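Local coordinates for putative uncharacterized protein (PDB 3RQA) that is of unknown function but assembles as a tetramer through a helical bundle and carries an atypical PilZ domain, a family named as cyclic di-GMP receptors, at residues A45-L49 with L135-L141; H117-P121 with V145-A149; L141-L146 with W158-L164. One frame throughout, in Å; residues are numbered along the deposited sequence.

All three contacts use strand 139-150 of the PilZ beta barrel, at different points. Contact 1 is the buried one, its centre about 7 Å from the centre of the chain. Helix 42-55 packs there on the strand's start through leucines, one alanine and the aliphatic part of a glutamate. Contact 3 is partly buried and pairs strand 139-150 with strand 155-161; four backbone hydrogen bonds join the two segments. Contact 2 lies at the surface, its centre about 20 Å from that of the chain. A proline-rich loop meets the far part of the strand through close C-H to oxygen approaches and one weak hydrogen bond. Contacts 1 and 3 share Leu141; 2 and 3 share Val145 and Leu146.

Contact 1 (A45-L49 with L135-L141); sequences AETLL and LPELLQL
Leu48 and Leu139 carry this contact between helix 42-55 and the loop and first residues leading into strand 139-150 of the PilZ barrel. The short helix and strand segments run at 144° to each other, closer to antiparallel than to parallel. Leu48 points toward the strand and divides its two methyl groups. Leu48 CD2 sits over the backbone, 3.6 Å from Leu138 O, and also lies against Leu139 CB. Leu48 CD1 turns the other way, along the approach to the strand, and reaches Leu135 CD2 at 4.2 Å. The Leu48 and Leu135 side chains pass alongside, heading opposite ways. Between these two sites Glu137 offers its aliphatic part, with Glu137 CG 4.1 Å from Leu48 CD2. Its acid end takes no part in this packing. OE1 makes a salt bridge with Arg90 of the second subunit.

Leu139 comes up from the strand with CG anti to its backbone N (chi1 179°). Together with chi2 this sets CD1 between Ala45 and Leu49. Ala45 CB meets Leu139 CD1 at 3.5 Å. Leu49 CD1 meets Leu139 CD1 at 3.5 Å, tighter than usual for two carbons. The side chains of Leu49 and Leu139 lie crosswise. Leu49 holds an unfavourable first torsion, chi1 -96°, away from the staggered positions, which fits a crowded spot. Leu141 CD2 makes a looser touch on Ala45 CB at 4.3 Å.

Leu168 and Ala171 of helix 165-185 pack beside Ala45 and Leu49. Leu83 of the second subunit packs on Leu48, and its Leu87 on Leu135 and Glu137. The contact is apolar across its segments; the Glu137 salt bridge to Arg90 of the second subunit probably couples it to the tetramer.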
ATOM      1  N   ALA C  45      -1.435  15.964 -10.163  1.00 24.19           N
ATOM      2  CA  ALA C  45      -2.434  15.751 -11.202  1.00 24.46           C
ATOM      3  C   ALA C  45      -1.722  15.266 -12.469  1.00 23.44           C
ATOM      4  O   ALA C  45      -2.109  14.251 -13.050  1.00 23.30           O
ATOM      5  CB  ALA C  45      -3.199  17.049 -11.479  1.00 25.95           C
ATOM      6  N   GLU C  46      -0.673  15.971 -12.883  1.00 22.14           N
ATOM      7  CA  GLU C  46       0.073  15.578 -14.083  1.00 25.44           C
ATOM      8  C   GLU C  46       0.605  14.144 -13.969  1.00 24.75           C
ATOM      9  O   GLU C  46       0.484  13.355 -14.901  1.00 25.96           O
ATOM     10  CB  GLU C  46       1.250  16.539 -14.344  1.00 24.94           C
ATOM     11  CG  GLU C  46       2.202  16.065 -15.458  1.00 27.31           C
ATOM     12  CD  GLU C  46       3.302  17.065 -15.802  1.00 28.13           C
ATOM     13  OE1 GLU C  46       3.587  17.956 -14.983  1.00 30.86           O
ATOM     14  OE2 GLU C  46       3.896  16.946 -16.896  1.00 28.10           O
ATOM     15  N   THR C  47       1.183  13.816 -12.821  1.00 24.86           N
ATOM     16  CA  THR C  47       1.737  12.483 -12.611  1.00 27.02           C
ATOM     17  C   THR C  47       0.651  11.429 -12.703  1.00 26.10           C
ATOM     18  O   THR C  47       0.851  10.384 -13.299  1.00 29.05           O
ATOM     19  CB  THR C  47       2.458  12.379 -11.249  1.00 27.82           C
ATOM     20  OG1 THR C  47       3.585  13.267 -11.247  1.00 28.04           O
ATOM     21  CG2 THR C  47       2.949  10.946 -11.007  1.00 30.12           C
ATOM     22  N   LEU C  48      -0.502  11.711 -12.117  1.00 23.75           N
ATOM     23  CA  LEU C  48      -1.615  10.791 -12.168  1.00 24.94           C
ATOM     24  C   LEU C  48      -2.018  10.494 -13.622  1.00 25.65           C
ATOM     25  O   LEU C  48      -2.162   9.337 -14.014  1.00 25.83           O
ATOM     26  CB  LEU C  48      -2.825  11.382 -11.418  1.00 22.86           C
ATOM     27  CG  LEU C  48      -4.176  10.719 -11.729  1.00 24.60           C
ATOM     28  CD1 LEU C  48      -4.092   9.227 -11.442  1.00 25.51           C
ATOM     29  CD2 LEU C  48      -5.293  11.381 -10.909  1.00 26.64           C
ATOM     30  N   LEU C  49      -2.213  11.553 -14.406  1.00 25.43           N
ATOM     31  CA  LEU C  49      -2.627  11.427 -15.801  1.00 26.17           C
ATOM     32  C   LEU C  49      -1.605  10.703 -16.679  1.00 24.30           C
ATOM     33  O   LEU C  49      -1.950   9.781 -17.425  1.00 21.90           O
ATOM     34  CB  LEU C  49      -2.937  12.824 -16.373  1.00 27.63           C
ATOM     35  CG  LEU C  49      -4.396  13.310 -16.371  1.00 28.80           C
ATOM     36  CD1 LEU C  49      -5.090  12.907 -15.107  1.00 32.74           C
ATOM     37  CD2 LEU C  49      -4.428  14.822 -16.546  1.00 28.94           C
ATOM     38  N   LEU C 135      -8.681   2.262 -11.312  1.00 35.39           N
ATOM     39  CA  LEU C 135      -7.866   2.882 -10.262  1.00 35.91           C
ATOM     40  C   LEU C 135      -8.721   3.918  -9.535  1.00 35.78           C
ATOM     41  O   LEU C 135      -9.129   4.920 -10.114  1.00 33.73           O
ATOM     42  CB  LEU C 135      -6.645   3.567 -10.871  1.00 37.30           C
ATOM     43  CG  LEU C 135      -5.606   4.177  -9.931  1.00 38.09           C
ATOM     44  CD1 LEU C 135      -4.734   3.089  -9.337  1.00 38.43           C
ATOM     45  CD2 LEU C 135      -4.749   5.160 -10.710  1.00 39.49           C
ATOM     46  N   PRO C 136      -8.989   3.693  -8.242  1.00 37.25           N
ATOM     47  CA  PRO C 136      -9.810   4.610  -7.442  1.00 37.37           C
ATOM     48  C   PRO C 136      -9.097   5.895  -7.007  1.00 36.75           C
ATOM     49  O   PRO C 136      -9.149   6.276  -5.838  1.00 39.21           O
ATOM     50  CB  PRO C 136     -10.206   3.741  -6.257  1.00 37.68           C
ATOM     51  CG  PRO C 136      -8.920   2.979  -6.008  1.00 38.88           C
ATOM     52  CD  PRO C 136      -8.495   2.571  -7.418  1.00 38.73           C
ATOM     53  N   GLU C 137      -8.417   6.556  -7.933  1.00 34.96           N
ATOM     54  CA  GLU C 137      -7.733   7.791  -7.583  1.00 33.39           C
ATOM     55  C   GLU C 137      -8.441   8.961  -8.246  1.00 32.60           C
ATOM     56  O   GLU C 137      -8.947   8.853  -9.366  1.00 27.65           O
ATOM     57  CB  GLU C 137      -6.264   7.758  -8.011  1.00 34.77           C
ATOM     58  CG  GLU C 137      -5.499   9.010  -7.614  1.00 37.85           C
ATOM     59  CD  GLU C 137      -5.261   9.122  -6.117  1.00 40.49           C
ATOM     60  OE1 GLU C 137      -6.222   8.963  -5.332  1.00 41.37           O
ATOM     61  OE2 GLU C 137      -4.100   9.375  -5.721  1.00 43.53           O
ATOM     62  N   LEU C 138      -8.478  10.088  -7.552  1.00 32.28           N
ATOM     63  CA  LEU C 138      -9.161  11.249  -8.094  1.00 31.58           C
ATOM     64  C   LEU C 138      -8.254  12.348  -8.601  1.00 30.12           C
ATOM     65  O   LEU C 138      -7.184  12.608  -8.059  1.00 28.85           O
ATOM     66  CB  LEU C 138     -10.130  11.820  -7.052  1.00 32.92           C
ATOM     67  CG  LEU C 138     -11.166  10.818  -6.518  1.00 35.42           C
ATOM     68  CD1 LEU C 138     -12.147  11.516  -5.571  1.00 37.18           C
ATOM     69  CD2 LEU C 138     -11.913  10.204  -7.684  1.00 36.44           C
ATOM     70  N   LEU C 139      -8.693  12.964  -9.687  1.00 31.39           N
ATOM     71  CA  LEU C 139      -7.988  14.082 -10.272  1.00 31.88           C
ATOM     72  C   LEU C 139      -8.728  15.293  -9.680  1.00 33.11           C
ATOM     73  O   LEU C 139      -9.953  15.399  -9.813  1.00 32.34           O
ATOM     74  CB  LEU C 139      -8.135  14.066 -11.795  1.00 29.86           C
ATOM     75  CG  LEU C 139      -7.473  15.207 -12.580  1.00 31.84           C
ATOM     76  CD1 LEU C 139      -5.940  15.061 -12.542  1.00 30.54           C
ATOM     77  CD2 LEU C 139      -7.981  15.200 -14.021  1.00 30.61           C
ATOM     78  N   GLN C 140      -8.011  16.175  -8.991  1.00 31.12           N
ATOM     79  CA  GLN C 140      -8.662  17.355  -8.437  1.00 33.78           C
ATOM     80  C   GLN C 140      -8.105  18.552  -9.166  1.00 32.68           C
ATOM     81  O   GLN C 140      -6.893  18.688  -9.300  1.00 38.09           O
ATOM     82  CB  GLN C 140      -8.399  17.498  -6.937  1.00 35.02           C
ATOM     83  CG  GLN C 140      -8.954  16.361  -6.101  1.00 40.04           C
ATOM     84  CD  GLN C 140      -9.249  16.784  -4.670  1.00 41.57           C
ATOM     85  OE1 GLN C 140      -9.658  15.970  -3.845  1.00 44.84           O
ATOM     86  NE2 GLN C 140      -9.054  18.062  -4.377  1.00 42.51           N
ATOM     87  N   LEU C 141      -8.992  19.410  -9.649  1.00 29.19           N
ATOM     88  CA  LEU C 141      -8.587  20.593 -10.386  1.00 28.16           C
ATOM     89  C   LEU C 141      -9.272  21.874  -9.890  1.00 27.90           C
ATOM     90  O   LEU C 141     -10.491  22.024 -10.011  1.00 28.47           O
ATOM     91  CB  LEU C 141      -8.900  20.409 -11.874  1.00 27.15           C
ATOM     92  CG  LEU C 141      -8.246  19.215 -12.588  1.00 30.77           C
ATOM     93  CD1 LEU C 141      -8.637  19.221 -14.069  1.00 30.11           C
ATOM     94  CD2 LEU C 141      -6.740  19.287 -12.434  1.00 26.54           C
TER

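Contact 2 (H117-P121 with V145-A149); sequences HAHPP and VLASA
Pro121 lies against a classic beta bulge at the surface of the PilZ barrel. The bulge is in strand 139-150, where Leu146 and Ala147 both face Trp158. Residues 117-121 belong to the loop between strands 110-115 and 124-129, which runs past this irregular place.

The tight part is at Pro121 and at the carbonyl of His119. Pro121 CA makes a C-H contact with Val145 O at 3.1 Å. Pro121 CB comes to 3.2 Å from Leu146 O, so the carbonyls of Val145 and of the bulge residue Leu146 meet one proline. His119 O faces Ser148 CB at 3.0 Å and Val145 CG1 at 3.5 Å. Val145 is the buried residue here. Its CG1 is anti to the backbone N (chi1 179°), and this turns that methyl to the loop. Pro120 O also lies near Val145 CB, while its hydrogen bond goes to Thr123 OG1.

The loose side is nearer the start of the loop, toward solvent. The end of the His119 side chain leads away from the strand, and the side chain touches Val35. Ala118 is exposed, and its CB touches Ser148 OG. Polar linkage here is slight. The Ser148 hydroxyl lies close to both the carbonyl and the amide of His119. The hydrogen bond from His119 N to Ser148 OG is weak, at 3.5 Å.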
ATOM      1  N   HIS C 117     -26.206  20.898  -5.501  1.00 41.08           N
ATOM      2  CA  HIS C 117     -26.595  22.260  -5.156  1.00 41.42           C
ATOM      3  C   HIS C 117     -26.014  23.258  -6.155  1.00 40.71           C
ATOM      4  O   HIS C 117     -24.905  23.074  -6.650  1.00 41.71           O
ATOM      5  CB  HIS C 117     -26.097  22.594  -3.746  1.00 43.52           C
ATOM      6  CG  HIS C 117     -26.560  21.627  -2.699  1.00 44.63           C
ATOM      7  ND1 HIS C 117     -27.889  21.466  -2.370  1.00 46.13           N
ATOM      8  CD2 HIS C 117     -25.874  20.743  -1.935  1.00 45.87           C
ATOM      9  CE1 HIS C 117     -28.003  20.524  -1.450  1.00 47.06           C
ATOM     10  NE2 HIS C 117     -26.796  20.069  -1.169  1.00 47.18           N
ATOM     11  N   ALA C 118     -26.770  24.308  -6.461  1.00 39.63           N
ATOM     12  CA  ALA C 118     -26.292  25.324  -7.386  1.00 38.26           C
ATOM     13  C   ALA C 118     -25.235  26.154  -6.674  1.00 38.76           C
ATOM     14  O   ALA C 118     -25.134  26.131  -5.447  1.00 38.28           O
ATOM     15  CB  ALA C 118     -27.445  26.222  -7.835  1.00 36.73           C
ATOM     16  N   HIS C 119     -24.441  26.882  -7.449  1.00 38.88           N
ATOM     17  CA  HIS C 119     -23.403  27.738  -6.893  1.00 38.86           C
ATOM     18  C   HIS C 119     -23.283  28.929  -7.818  1.00 38.61           C
ATOM     19  O   HIS C 119     -23.040  28.766  -9.008  1.00 39.37           O
ATOM     20  CB  HIS C 119     -22.073  26.996  -6.825  1.00 40.08           C
ATOM     21  CG  HIS C 119     -21.946  26.099  -5.638  1.00 40.33           C
ATOM     22  ND1 HIS C 119     -21.727  26.581  -4.365  1.00 41.83           N
ATOM     23  CD2 HIS C 119     -22.025  24.752  -5.524  1.00 40.42           C
ATOM     24  CE1 HIS C 119     -21.676  25.570  -3.517  1.00 42.51           C
ATOM     25  NE2 HIS C 119     -21.853  24.449  -4.194  1.00 42.27           N
ATOM     26  N   PRO C 120     -23.444  30.146  -7.284  1.00 36.82           N
ATOM     27  CA  PRO C 120     -23.350  31.340  -8.118  1.00 35.60           C
ATOM     28  C   PRO C 120     -22.028  31.480  -8.854  1.00 34.78           C
ATOM     29  O   PRO C 120     -20.972  31.068  -8.355  1.00 30.31           O
ATOM     30  CB  PRO C 120     -23.579  32.473  -7.119  1.00 36.41           C
ATOM     31  CG  PRO C 120     -22.988  31.920  -5.850  1.00 38.41           C
ATOM     32  CD  PRO C 120     -23.523  30.509  -5.855  1.00 37.42           C
ATOM     33  N   PRO C 121     -22.073  32.039 -10.074  1.00 34.92           N
ATOM     34  CA  PRO C 121     -20.834  32.217 -10.830  1.00 36.36           C
ATOM     35  C   PRO C 121     -19.868  33.027  -9.976  1.00 36.64           C
ATOM     36  O   PRO C 121     -20.267  33.986  -9.315  1.00 37.39           O
ATOM     37  CB  PRO C 121     -21.289  32.951 -12.095  1.00 36.74           C
ATOM     38  CG  PRO C 121     -22.633  33.487 -11.761  1.00 36.99           C
ATOM     39  CD  PRO C 121     -23.234  32.440 -10.878  1.00 35.27           C
ATOM     40  N   VAL C 145     -16.606  28.952 -10.910  1.00 29.66           N
ATOM     41  CA  VAL C 145     -17.897  28.769 -11.554  1.00 30.41           C
ATOM     42  C   VAL C 145     -18.143  29.922 -12.527  1.00 30.13           C
ATOM     43  O   VAL C 145     -18.194  31.084 -12.116  1.00 29.55           O
ATOM     44  CB  VAL C 145     -19.043  28.750 -10.512  1.00 31.08           C
ATOM     45  CG1 VAL C 145     -20.387  28.594 -11.219  1.00 30.16           C
ATOM     46  CG2 VAL C 145     -18.821  27.621  -9.513  1.00 30.98           C
ATOM     47  N   LEU C 146     -18.277  29.594 -13.811  1.00 29.58           N
ATOM     48  CA  LEU C 146     -18.543  30.588 -14.850  1.00 30.86           C
ATOM     49  C   LEU C 146     -20.049  30.806 -14.937  1.00 31.00           C
ATOM     50  O   LEU C 146     -20.520  31.941 -15.035  1.00 32.60           O
ATOM     51  CB  LEU C 146     -18.066  30.104 -16.226  1.00 33.82           C
ATOM     52  CG  LEU C 146     -16.603  29.921 -16.624  1.00 35.04           C
ATOM     53  CD1 LEU C 146     -16.562  29.619 -18.115  1.00 34.45           C
ATOM     54  CD2 LEU C 146     -15.799  31.164 -16.350  1.00 36.19           C
ATOM     55  N   ALA C 147     -20.797  29.704 -14.922  1.00 29.60           N
ATOM     56  CA  ALA C 147     -22.248  29.765 -15.006  1.00 29.15           C
ATOM     57  C   ALA C 147     -22.917  28.687 -14.166  1.00 31.13           C
ATOM     58  O   ALA C 147     -22.347  27.615 -13.933  1.00 31.70           O
ATOM     59  CB  ALA C 147     -22.687  29.636 -16.440  1.00 29.72           C
ATOM     60  N   SER C 148     -24.135  28.989 -13.730  1.00 30.13           N
ATOM     61  CA  SER C 148     -24.947  28.102 -12.911  1.00 32.38           C
ATOM     62  C   SER C 148     -26.395  28.225 -13.377  1.00 34.71           C
ATOM     63  O   SER C 148     -26.961  29.325 -13.389  1.00 35.08           O
ATOM     64  CB  SER C 148     -24.855  28.506 -11.439  1.00 30.43           C
ATOM     65  OG  SER C 148     -25.630  27.647 -10.627  1.00 30.93           O
ATOM     66  N   ALA C 149     -26.987  27.102 -13.764  1.00 34.87           N
ATOM     67  CA  ALA C 149     -28.358  27.104 -14.239  1.00 37.65           C
ATOM     68  C   ALA C 149     -29.007  25.740 -14.096  1.00 39.33           C
ATOM     69  O   ALA C 149     -28.329  24.729 -13.914  1.00 37.51           O
ATOM     70  CB  ALA C 149     -28.410  27.554 -15.694  1.00 37.94           C
TER

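Contact 3 (L141-L146 with W158-L164); sequences LPADVL and WLRFAPL
Pro142 O is gripped by two donors in the beta hairpin of strands 139-150 and 155-161, part of the PilZ barrel. Ala162 N reaches Pro142 O at 3.0 Å with an almost straight N-H (171°). Water 1 donates to Pro142 O at 2.8 Å and also donates to Ala162 O, bridging the end of the pairing. Phe161 CA adds a C-H contact.

Further along, Asp144 and Arg160 form a hydrogen-bonded antiparallel pair, the N of each bonded to the O of the other. Leu146 N then bonds Trp158 O at 2.8 Å.

The two faces differ. Toward the barrel interior, Ala143, Leu159 and Phe161 touch Val127. Val145 CG2 and Leu159 CD1 are unusually tight at 3.5 Å, with their side chains side by side. Asp144 and Arg160 are on the other face, and Leu146 CD2 lies over one face of the Arg160 guanidinium, 3.4 Å from Arg160 NH2. The guanidinium itself makes its salt bridge with Glu17 of helix 12-19. Asp144 OD1 stays 4.6 Å from Arg160 NH1, too far for a salt bridge. At the other end, Leu141 CD1 sits over the Phe161 ring face, 3.8 Å from its centroid and 14° off the normal.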
ATOM      1  N   LEU C 141      -8.992  19.410  -9.649  1.00 29.19           N
ATOM      2  CA  LEU C 141      -8.587  20.593 -10.386  1.00 28.16           C
ATOM      3  C   LEU C 141      -9.272  21.874  -9.890  1.00 27.90           C
ATOM      4  O   LEU C 141     -10.491  22.024 -10.011  1.00 28.47           O
ATOM      5  CB  LEU C 141      -8.900  20.409 -11.874  1.00 27.15           C
ATOM      6  CG  LEU C 141      -8.246  19.215 -12.588  1.00 30.77           C
ATOM      7  CD1 LEU C 141      -8.637  19.221 -14.069  1.00 30.11           C
ATOM      8  CD2 LEU C 141      -6.740  19.287 -12.434  1.00 26.54           C
ATOM      9  N   PRO C 142      -8.500  22.797  -9.294  1.00 27.30           N
ATOM     10  CA  PRO C 142      -9.062  24.059  -8.802  1.00 26.95           C
ATOM     11  C   PRO C 142      -9.802  24.725  -9.964  1.00 27.63           C
ATOM     12  O   PRO C 142      -9.321  24.704 -11.096  1.00 25.67           O
ATOM     13  CB  PRO C 142      -7.827  24.842  -8.384  1.00 28.49           C
ATOM     14  CG  PRO C 142      -6.934  23.760  -7.848  1.00 27.77           C
ATOM     15  CD  PRO C 142      -7.097  22.642  -8.870  1.00 29.55           C
ATOM     16  N   ALA C 143     -10.971  25.299  -9.689  1.00 26.87           N
ATOM     17  CA  ALA C 143     -11.762  25.935 -10.738  1.00 26.23           C
ATOM     18  C   ALA C 143     -12.731  26.991 -10.209  1.00 26.27           C
ATOM     19  O   ALA C 143     -13.019  27.044  -9.015  1.00 27.28           O
ATOM     20  CB  ALA C 143     -12.536  24.876 -11.504  1.00 22.97           C
ATOM     21  N   ASP C 144     -13.228  27.828 -11.111  1.00 26.39           N
ATOM     22  CA  ASP C 144     -14.188  28.862 -10.759  1.00 29.35           C
ATOM     23  C   ASP C 144     -15.486  28.607 -11.528  1.00 29.69           C
ATOM     24  O   ASP C 144     -15.481  28.080 -12.645  1.00 26.83           O
ATOM     25  CB  ASP C 144     -13.641  30.255 -11.090  1.00 33.92           C
ATOM     26  CG  ASP C 144     -12.489  30.667 -10.173  1.00 42.72           C
ATOM     27  OD1 ASP C 144     -12.095  31.855 -10.179  1.00 47.55           O
ATOM     28  OD2 ASP C 144     -11.968  29.799  -9.440  1.00 46.73           O
ATOM     29  N   VAL C 145     -16.606  28.952 -10.910  1.00 29.66           N
ATOM     30  CA  VAL C 145     -17.897  28.769 -11.554  1.00 30.41           C
ATOM     31  C   VAL C 145     -18.143  29.922 -12.527  1.00 30.13           C
ATOM     32  O   VAL C 145     -18.194  31.084 -12.116  1.00 29.55           O
ATOM     33  CB  VAL C 145     -19.043  28.750 -10.512  1.00 31.08           C
ATOM     34  CG1 VAL C 145     -20.387  28.594 -11.219  1.00 30.16           C
ATOM     35  CG2 VAL C 145     -18.821  27.621  -9.513  1.00 30.98           C
ATOM     36  N   LEU C 146     -18.277  29.594 -13.811  1.00 29.58           N
ATOM     37  CA  LEU C 146     -18.543  30.588 -14.850  1.00 30.86           C
ATOM     38  C   LEU C 146     -20.049  30.806 -14.937  1.00 31.00           C
ATOM     39  O   LEU C 146     -20.520  31.941 -15.035  1.00 32.60           O
ATOM     40  CB  LEU C 146     -18.066  30.104 -16.226  1.00 33.82           C
ATOM     41  CG  LEU C 146     -16.603  29.921 -16.624  1.00 35.04           C
ATOM     42  CD1 LEU C 146     -16.562  29.619 -18.115  1.00 34.45           C
ATOM     43  CD2 LEU C 146     -15.799  31.164 -16.350  1.00 36.19           C
ATOM     44  N   TRP C 158     -20.873  25.276 -14.922  1.00 29.54           N
ATOM     45  CA  TRP C 158     -19.859  25.394 -15.954  1.00 30.17           C
ATOM     46  C   TRP C 158     -18.658  25.871 -15.158  1.00 29.21           C
ATOM     47  O   TRP C 158     -18.665  26.970 -14.604  1.00 30.99           O
ATOM     48  CB  TRP C 158     -20.251  26.438 -17.005  1.00 29.93           C
ATOM     49  CG  TRP C 158     -21.254  25.939 -17.995  1.00 30.51           C
ATOM     50  CD1 TRP C 158     -21.026  25.619 -19.307  1.00 31.04           C
ATOM     51  CD2 TRP C 158     -22.644  25.692 -17.759  1.00 30.31           C
ATOM     52  NE1 TRP C 158     -22.188  25.190 -19.898  1.00 31.34           N
ATOM     53  CE2 TRP C 158     -23.198  25.222 -18.973  1.00 30.92           C
ATOM     54  CE3 TRP C 158     -23.478  25.820 -16.637  1.00 30.71           C
ATOM     55  CZ2 TRP C 158     -24.549  24.880 -19.100  1.00 31.38           C
ATOM     56  CZ3 TRP C 158     -24.826  25.481 -16.764  1.00 29.32           C
ATOM     57  CH2 TRP C 158     -25.346  25.016 -17.988  1.00 30.53           C
ATOM     58  N   LEU C 159     -17.647  25.023 -15.064  1.00 28.35           N
ATOM     59  CA  LEU C 159     -16.447  25.354 -14.320  1.00 29.87           C
ATOM     60  C   LEU C 159     -15.244  25.557 -15.252  1.00 29.70           C
ATOM     61  O   LEU C 159     -15.016  24.768 -16.168  1.00 28.66           O
ATOM     62  CB  LEU C 159     -16.118  24.244 -13.318  1.00 29.24           C
ATOM     63  CG  LEU C 159     -17.075  23.807 -12.198  1.00 33.02           C
ATOM     64  CD1 LEU C 159     -17.466  24.998 -11.355  1.00 31.73           C
ATOM     65  CD2 LEU C 159     -18.293  23.139 -12.778  1.00 33.11           C
ATOM     66  N   ARG C 160     -14.478  26.614 -15.000  1.00 31.58           N
ATOM     67  CA  ARG C 160     -13.283  26.899 -15.785  1.00 31.55           C
ATOM     68  C   ARG C 160     -12.091  26.610 -14.881  1.00 30.71           C
ATOM     69  O   ARG C 160     -11.981  27.200 -13.801  1.00 28.92           O
ATOM     70  CB  ARG C 160     -13.246  28.367 -16.214  1.00 35.06           C
ATOM     71  CG  ARG C 160     -12.049  28.692 -17.092  1.00 39.66           C
ATOM     72  CD  ARG C 160     -11.344  29.940 -16.626  1.00 43.76           C
ATOM     73  NE  ARG C 160     -12.104  31.153 -16.911  1.00 48.12           N
ATOM     74  CZ  ARG C 160     -12.363  32.099 -16.011  1.00 48.74           C
ATOM     75  NH1 ARG C 160     -11.933  31.965 -14.764  1.00 46.58           N
ATOM     76  NH2 ARG C 160     -13.040  33.186 -16.365  1.00 48.49           N
ATOM     77  N   PHE C 161     -11.209  25.705 -15.310  1.00 27.21           N
ATOM     78  CA  PHE C 161     -10.046  25.349 -14.499  1.00 26.30           C
ATOM     79  C   PHE C 161      -9.106  26.538 -14.347  1.00 25.25           C
ATOM     80  O   PHE C 161      -8.990  27.365 -15.249  1.00 23.84           O
ATOM     81  CB  PHE C 161      -9.250  24.171 -15.115  1.00 25.14           C
ATOM     82  CG  PHE C 161     -10.090  22.948 -15.429  1.00 25.68           C
ATOM     83  CD1 PHE C 161     -10.902  22.368 -14.455  1.00 22.37           C
ATOM     84  CD2 PHE C 161     -10.064  22.382 -16.706  1.00 23.81           C
ATOM     85  CE1 PHE C 161     -11.682  21.249 -14.747  1.00 23.61           C
ATOM     86  CE2 PHE C 161     -10.838  21.263 -17.012  1.00 25.00           C
ATOM     87  CZ  PHE C 161     -11.649  20.696 -16.032  1.00 24.82           C
ATOM     88  N   ALA C 162      -8.461  26.627 -13.188  1.00 25.01           N
ATOM     89  CA  ALA C 162      -7.481  27.678 -12.950  1.00 28.30           C
ATOM     90  C   ALA C 162      -6.310  27.237 -13.840  1.00 29.39           C
ATOM     91  O   ALA C 162      -6.231  26.065 -14.207  1.00 29.53           O
ATOM     92  CB  ALA C 162      -7.067  27.689 -11.482  1.00 26.35           C
ATOM     93  N   PRO C 163      -5.402  28.157 -14.213  1.00 29.85           N
ATOM     94  CA  PRO C 163      -4.281  27.745 -15.069  1.00 29.41           C
ATOM     95  C   PRO C 163      -3.658  26.443 -14.604  1.00 28.74           C
ATOM     96  O   PRO C 163      -3.312  26.302 -13.436  1.00 28.55           O
ATOM     97  CB  PRO C 163      -3.325  28.925 -14.968  1.00 29.80           C
ATOM     98  CG  PRO C 163      -4.276  30.080 -14.882  1.00 31.08           C
ATOM     99  CD  PRO C 163      -5.301  29.589 -13.879  1.00 30.92           C
ATOM    100  N   LEU C 164      -3.523  25.499 -15.533  1.00 29.15           N
ATOM    101  CA  LEU C 164      -2.974  24.178 -15.248  1.00 29.53           C
ATOM    102  C   LEU C 164      -1.456  24.064 -15.314  1.00 30.22           C
ATOM    103  O   LEU C 164      -0.896  23.061 -14.876  1.00 30.79           O
ATOM    104  CB  LEU C 164      -3.571  23.148 -16.213  1.00 28.14           C
ATOM    105  CG  LEU C 164      -5.100  23.046 -16.216  1.00 28.35           C
ATOM    106  CD1 LEU C 164      -5.570  22.489 -17.536  1.00 26.93           C
ATOM    107  CD2 LEU C 164      -5.567  22.179 -15.057  1.00 24.73           C
TER
HETATM  108  O   HOH W   1      -7.026  23.916 -12.401  1.00 28.42           O